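Long-range contacts in NAF1 (Saccharomyces cerevisiae, PDB 2V3M), which binds RNA and assists the assembly of box H/ACA snoRNPs, leaving during maturation when GAR1 takes its place: residues Y22-K27 with R68-M73; F40-I45 with N96-L101. All blocks are in the same frame, centred on the assembly; numbering follows the deposited sequence.

Overall arrangement
Both contacts involve the Gar1-like domain of the protein, their centres about 16 Å apart, and their segments alternate along the chain. Contact 1 is at the surface, where the N-terminal loop 22-27 meets 68-73; contact 2 is buried, with helix 95-102 set against the 40-45 hairpin. Ile71 joins them: its CG2 lies 3.9 Å from Leu101 CD1 and 4.0 Å from Ile44 CG2. Leu97 CD2 also packs near Leu70 O. Segments 68-73 and 96-101 belong to the RNA-binding region. A sulfate, probably from the crystallisation liquor, sits at contact 2, whose turn also meets the second subunit.

Contact 1 of 2, residues Y22-K27 with R68-M73; sequences YEISEK and RTLIGM
The Arg68 guanidinium carries Glu26 O over one face, 3.6 Å above the plane and displaced toward the rim, while Ile24 CG2 stands at its edge, 4.0 Å from NH1. The Tyr22 ring offers its edge to Leu70, with CD2 of Tyr22 4.3 Å from CD2 of Leu70. Glu26 points its CB away from Arg68, but its chain bends at chi2 (86°) and swings the carboxylate back. OE1 then stands 3.4 Å from Arg68 NE in a salt bridge of charges alone: the carboxylate and guanidinium planes are 69° apart and no N-H points at the oxygen. NH1 hydrogen-bonds Thr28 O, just beyond segment 22-27. Between these polar and aromatic ends lies Ile24, whose CD1 packs 3.6 Å from Leu70 CB, the two side chains crossing nearly at right angles. Ile24 also rests on Cys64 and Leu70 on Ile62, both in neighbouring strand 62-65. Strand 70-73 pairs with 62-65 through a classic beta bulge, Ile71 and Gly72 both facing Phe63. The loop ahead of strand 30-40 packs against Arg68 and the start of this outermost strand of the chain's antiparallel sheet.

Contact 2 of 2, residues F40-I45 with N96-L101; sequences FENNII and NLFDEL. With SO4 (sulfate ion), chain G.
Phe98 sets its ring against the backbone of a tight turn as well as against side chains. Asn42 N lies over one face, 3.4 Å from Phe98 CE1, while Phe40 N and Asn43 O stand in the ring plane at its edge. The ring reaches from the helix to the turn because chi1 (177°) carries CG to the far side from the backbone N. The Asn42 amide comes in steeply, 82° from the ring plane, with OD1 3.9 Å from Phe98 CG. Ile44 CD1 packs 3.8 Å from Phe98 CD1, the two side chains running past each other in opposite senses, and Ile44 CG1 meets Leu101 CD1 at 3.9 Å. The turn, type I' from Phe40 to Asn43, closes the beta hairpin of strands 30-40 and 43-48 in the Gar1-like domain; helix 96-101 runs 32° from strand 43-45, their axes 9.7 Å apart. An alanine in place of Phe98 is likely to open a gap between helix and turn, leaving Ile44 CD1 and the turn backbone without their aromatic cover. The sulfate accepts a hydrogen bond from Glu41 N to O4 (2.7 Å), and its O2 also lies in the Phe98 ring plane. Asn43 OD1 accepts a hydrogen bond from Arg87 NE, and Glu41 OE2 hydrogen-bonds His47 of the second subunit.

Contact 1 of 2, residues Y22-K27 with R68-M73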
# COMPACT_ATOMS: atom_id res chain seq x y z
N TYR A 22 -8.29 8.03 23.44
CA TYR A 22 -7.99 6.64 23.66
C TYR A 22 -6.50 6.51 23.59
O TYR A 22 -5.84 6.85 22.58
CB TYR A 22 -8.60 5.75 22.59
CG TYR A 22 -8.27 4.28 22.73
CD1 TYR A 22 -8.79 3.56 23.78
CD2 TYR A 22 -7.42 3.63 21.81
CE1 TYR A 22 -8.53 2.24 23.94
CE2 TYR A 22 -7.14 2.26 21.95
CZ TYR A 22 -7.73 1.59 23.06
OH TYR A 22 -7.57 0.27 23.36
N GLU A 23 -5.97 6.02 24.69
CA GLU A 23 -4.57 5.67 24.73
C GLU A 23 -4.34 4.28 25.23
O GLU A 23 -4.94 3.89 26.24
CB GLU A 23 -3.90 6.51 25.72
CG GLU A 23 -4.15 7.85 25.47
CD GLU A 23 -3.20 8.65 26.20
OE1 GLU A 23 -2.53 9.38 25.49
OE2 GLU A 23 -3.06 8.55 27.44
N ILE A 24 -3.42 3.57 24.56
CA ILE A 24 -3.09 2.24 25.03
C ILE A 24 -2.37 2.40 26.35
O ILE A 24 -1.36 3.08 26.49
CB ILE A 24 -2.28 1.45 24.05
CG1 ILE A 24 -3.02 1.37 22.70
CG2 ILE A 24 -2.07 0.09 24.60
CD1 ILE A 24 -2.38 2.12 21.47
N SER A 25 -2.95 1.78 27.34
CA SER A 25 -2.36 1.78 28.66
C SER A 25 -0.98 1.03 28.70
O SER A 25 -0.76 0.02 28.03
CB SER A 25 -3.40 1.18 29.60
OG SER A 25 -2.81 0.64 30.73
N GLU A 26 -0.06 1.52 29.51
CA GLU A 26 1.29 0.93 29.55
C GLU A 26 1.42 -0.49 30.11
O GLU A 26 2.44 -1.18 29.98
CB GLU A 26 2.13 1.81 30.42
CG GLU A 26 3.56 1.81 30.05
CD GLU A 26 3.93 2.79 28.98
OE1 GLU A 26 3.57 2.60 27.87
OE2 GLU A 26 4.65 3.73 29.21
N LYS A 27 0.37 -0.88 30.80
CA LYS A 27 0.23 -2.22 31.29
C LYS A 27 -0.09 -3.18 30.19
O LYS A 27 0.31 -4.32 30.31
CB LYS A 27 -1.00 -2.32 32.17
CG LYS A 27 -1.06 -1.43 33.19
CD LYS A 27 -0.17 -1.94 34.18
CE LYS A 27 -0.33 -1.15 35.34
NZ LYS A 27 -0.60 0.17 34.90
N ARG A 68 3.74 2.49 21.94
CA ARG A 68 2.31 2.59 22.13
C ARG A 68 1.58 3.77 21.45
O ARG A 68 0.47 4.14 21.81
CB ARG A 68 1.98 2.49 23.60
CG ARG A 68 2.04 1.08 24.13
CD ARG A 68 2.34 1.05 25.57
NE ARG A 68 3.12 -0.14 25.91
CZ ARG A 68 2.59 -1.32 26.26
NH1 ARG A 68 1.26 -1.47 26.26
NH2 ARG A 68 3.36 -2.37 26.57
N THR A 69 2.22 4.32 20.42
CA THR A 69 1.59 5.28 19.57
C THR A 69 0.55 4.48 18.80
O THR A 69 0.84 3.52 18.12
CB THR A 69 2.57 5.93 18.61
OG1 THR A 69 3.49 6.75 19.34
CG2 THR A 69 1.80 6.79 17.66
N LEU A 70 -0.70 4.88 18.96
CA LEU A 70 -1.79 4.18 18.37
C LEU A 70 -1.91 4.44 16.86
O LEU A 70 -2.06 5.64 16.48
CB LEU A 70 -3.04 4.66 19.05
CG LEU A 70 -4.30 4.45 18.17
CD1 LEU A 70 -4.78 3.04 18.39
CD2 LEU A 70 -5.52 5.47 18.37
N ILE A 71 -1.90 3.36 16.04
CA ILE A 71 -2.06 3.50 14.62
C ILE A 71 -3.54 3.51 14.21
O ILE A 71 -4.13 4.47 13.70
CB ILE A 71 -1.40 2.45 13.88
CG1 ILE A 71 0.13 2.53 14.12
CG2 ILE A 71 -1.84 2.64 12.40
CD1 ILE A 71 0.92 1.51 13.39
N GLY A 72 -4.18 2.42 14.49
CA GLY A 72 -5.64 2.41 14.29
C GLY A 72 -6.12 0.98 14.04
O GLY A 72 -5.51 -0.05 14.42
N MSE A 73 -7.28 0.87 13.44
CA MSE A 73 -7.98 -0.40 13.50
C MSE A 73 -7.93 -1.04 12.16
O MSE A 73 -7.95 -0.35 11.11
CB MSE A 73 -9.38 -0.14 13.71
CG MSE A 73 -10.00 -1.29 14.26
SE MSE A 73 -10.27 -0.21 15.77
CE MSE A 73 -12.00 -0.54 16.41

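Contact 2 of 2, residues F40-I45 with N96-L101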
# COMPACT_ATOMS: atom_id res chain seq x y z
N PHE A 40 -0.10 6.41 2.41
CA PHE A 40 -0.67 7.29 1.37
C PHE A 40 -2.18 7.39 1.55
O PHE A 40 -2.85 6.43 1.98
CB PHE A 40 -0.32 6.74 0.01
CG PHE A 40 -0.91 5.41 -0.23
CD1 PHE A 40 -2.14 5.27 -0.90
CD2 PHE A 40 -0.30 4.30 0.25
CE1 PHE A 40 -2.73 4.02 -1.06
CE2 PHE A 40 -0.84 3.07 0.06
CZ PHE A 40 -2.08 2.94 -0.61
N GLU A 41 -2.68 8.56 1.28
CA GLU A 41 -4.09 8.82 1.27
C GLU A 41 -4.78 8.34 2.48
O GLU A 41 -5.69 7.56 2.40
CB GLU A 41 -4.74 8.24 0.03
CG GLU A 41 -4.86 9.33 -1.07
CD GLU A 41 -5.51 8.78 -2.33
OE1 GLU A 41 -6.26 9.53 -3.01
OE2 GLU A 41 -5.27 7.57 -2.60
N ASN A 42 -4.32 8.82 3.62
CA ASN A 42 -4.85 8.37 4.88
C ASN A 42 -4.86 6.87 5.03
O ASN A 42 -5.43 6.39 6.03
CB ASN A 42 -6.25 8.89 5.17
CG ASN A 42 -6.29 10.37 5.37
OD1 ASN A 42 -5.44 10.99 6.04
ND2 ASN A 42 -7.29 10.97 4.80
N ASN A 43 -4.25 6.09 4.13
CA ASN A 43 -4.02 4.68 4.47
C ASN A 43 -2.64 4.40 5.06
O ASN A 43 -1.65 5.01 4.60
CB ASN A 43 -4.20 3.81 3.30
CG ASN A 43 -5.59 3.91 2.74
OD1 ASN A 43 -6.51 3.13 3.14
ND2 ASN A 43 -5.78 4.84 1.75
N ILE A 44 -2.58 3.51 6.05
CA ILE A 44 -1.34 3.07 6.59
C ILE A 44 -1.25 1.57 6.24
O ILE A 44 -2.21 0.79 6.44
CB ILE A 44 -1.30 3.27 8.13
CG1 ILE A 44 -1.33 4.73 8.49
CG2 ILE A 44 -0.10 2.60 8.75
CD1 ILE A 44 -0.45 5.53 7.69
N ILE A 45 -0.12 1.17 5.71
CA ILE A 45 0.08 -0.18 5.26
C ILE A 45 1.14 -0.87 6.14
O ILE A 45 2.24 -0.36 6.25
CB ILE A 45 0.58 -0.20 3.85
CG1 ILE A 45 -0.50 0.23 2.94
CG2 ILE A 45 0.95 -1.58 3.47
CD1 ILE A 45 -1.77 0.06 3.32
N ASN A 96 -3.31 14.60 11.56
CA ASN A 96 -2.10 14.85 12.33
C ASN A 96 -1.35 13.55 12.67
O ASN A 96 -0.10 13.49 12.73
CB ASN A 96 -2.41 15.67 13.58
CG ASN A 96 -2.66 17.14 13.26
OD1 ASN A 96 -2.75 17.97 14.17
ND2 ASN A 96 -2.77 17.48 11.96
N LEU A 97 -2.12 12.48 12.84
CA LEU A 97 -1.58 11.21 13.22
C LEU A 97 -0.96 10.56 11.99
O LEU A 97 0.13 9.98 12.08
CB LEU A 97 -2.70 10.35 13.84
CG LEU A 97 -2.20 8.95 14.15
CD1 LEU A 97 -1.21 8.98 15.27
CD2 LEU A 97 -3.33 7.94 14.43
N PHE A 98 -1.66 10.68 10.88
CA PHE A 98 -1.19 10.24 9.57
C PHE A 98 0.19 10.79 9.23
O PHE A 98 1.07 10.02 8.92
CB PHE A 98 -2.21 10.58 8.46
CG PHE A 98 -1.74 10.21 7.06
CD1 PHE A 98 -1.83 8.90 6.63
CD2 PHE A 98 -1.14 11.16 6.22
CE1 PHE A 98 -1.39 8.55 5.39
CE2 PHE A 98 -0.67 10.80 4.96
CZ PHE A 98 -0.81 9.50 4.54
N ASP A 99 0.35 12.11 9.31
CA ASP A 99 1.64 12.78 9.10
C ASP A 99 2.75 12.32 10.02
O ASP A 99 3.92 12.23 9.62
CB ASP A 99 1.44 14.30 9.19
CG ASP A 99 0.58 14.84 8.01
OD1 ASP A 99 0.62 14.23 6.88
OD2 ASP A 99 -0.16 15.85 8.20
N GLU A 100 2.37 12.01 11.24
CA GLU A 100 3.32 11.49 12.20
C GLU A 100 3.75 10.08 11.85
O GLU A 100 4.89 9.72 12.01
CB GLU A 100 2.77 11.56 13.59
CG GLU A 100 3.88 11.33 14.66
CD GLU A 100 3.32 10.92 16.11
OE1 GLU A 100 4.07 10.15 16.80
OE2 GLU A 100 2.16 11.32 16.52
N LEU A 101 2.84 9.27 11.36
CA LEU A 101 3.20 7.92 11.00
C LEU A 101 3.94 7.88 9.69
O LEU A 101 4.93 7.19 9.64
CB LEU A 101 1.97 7.08 10.92
CG LEU A 101 1.15 6.96 12.22
CD1 LEU A 101 -0.14 6.14 11.89
CD2 LEU A 101 1.86 6.26 13.43
S SO4 G . -0.75 11.05 0.52
O1 SO4 G . -1.40 10.36 -0.60
O2 SO4 G . 0.50 10.37 0.88
O3 SO4 G . -0.46 12.43 0.19
O4 SO4 G . -1.73 11.09 1.61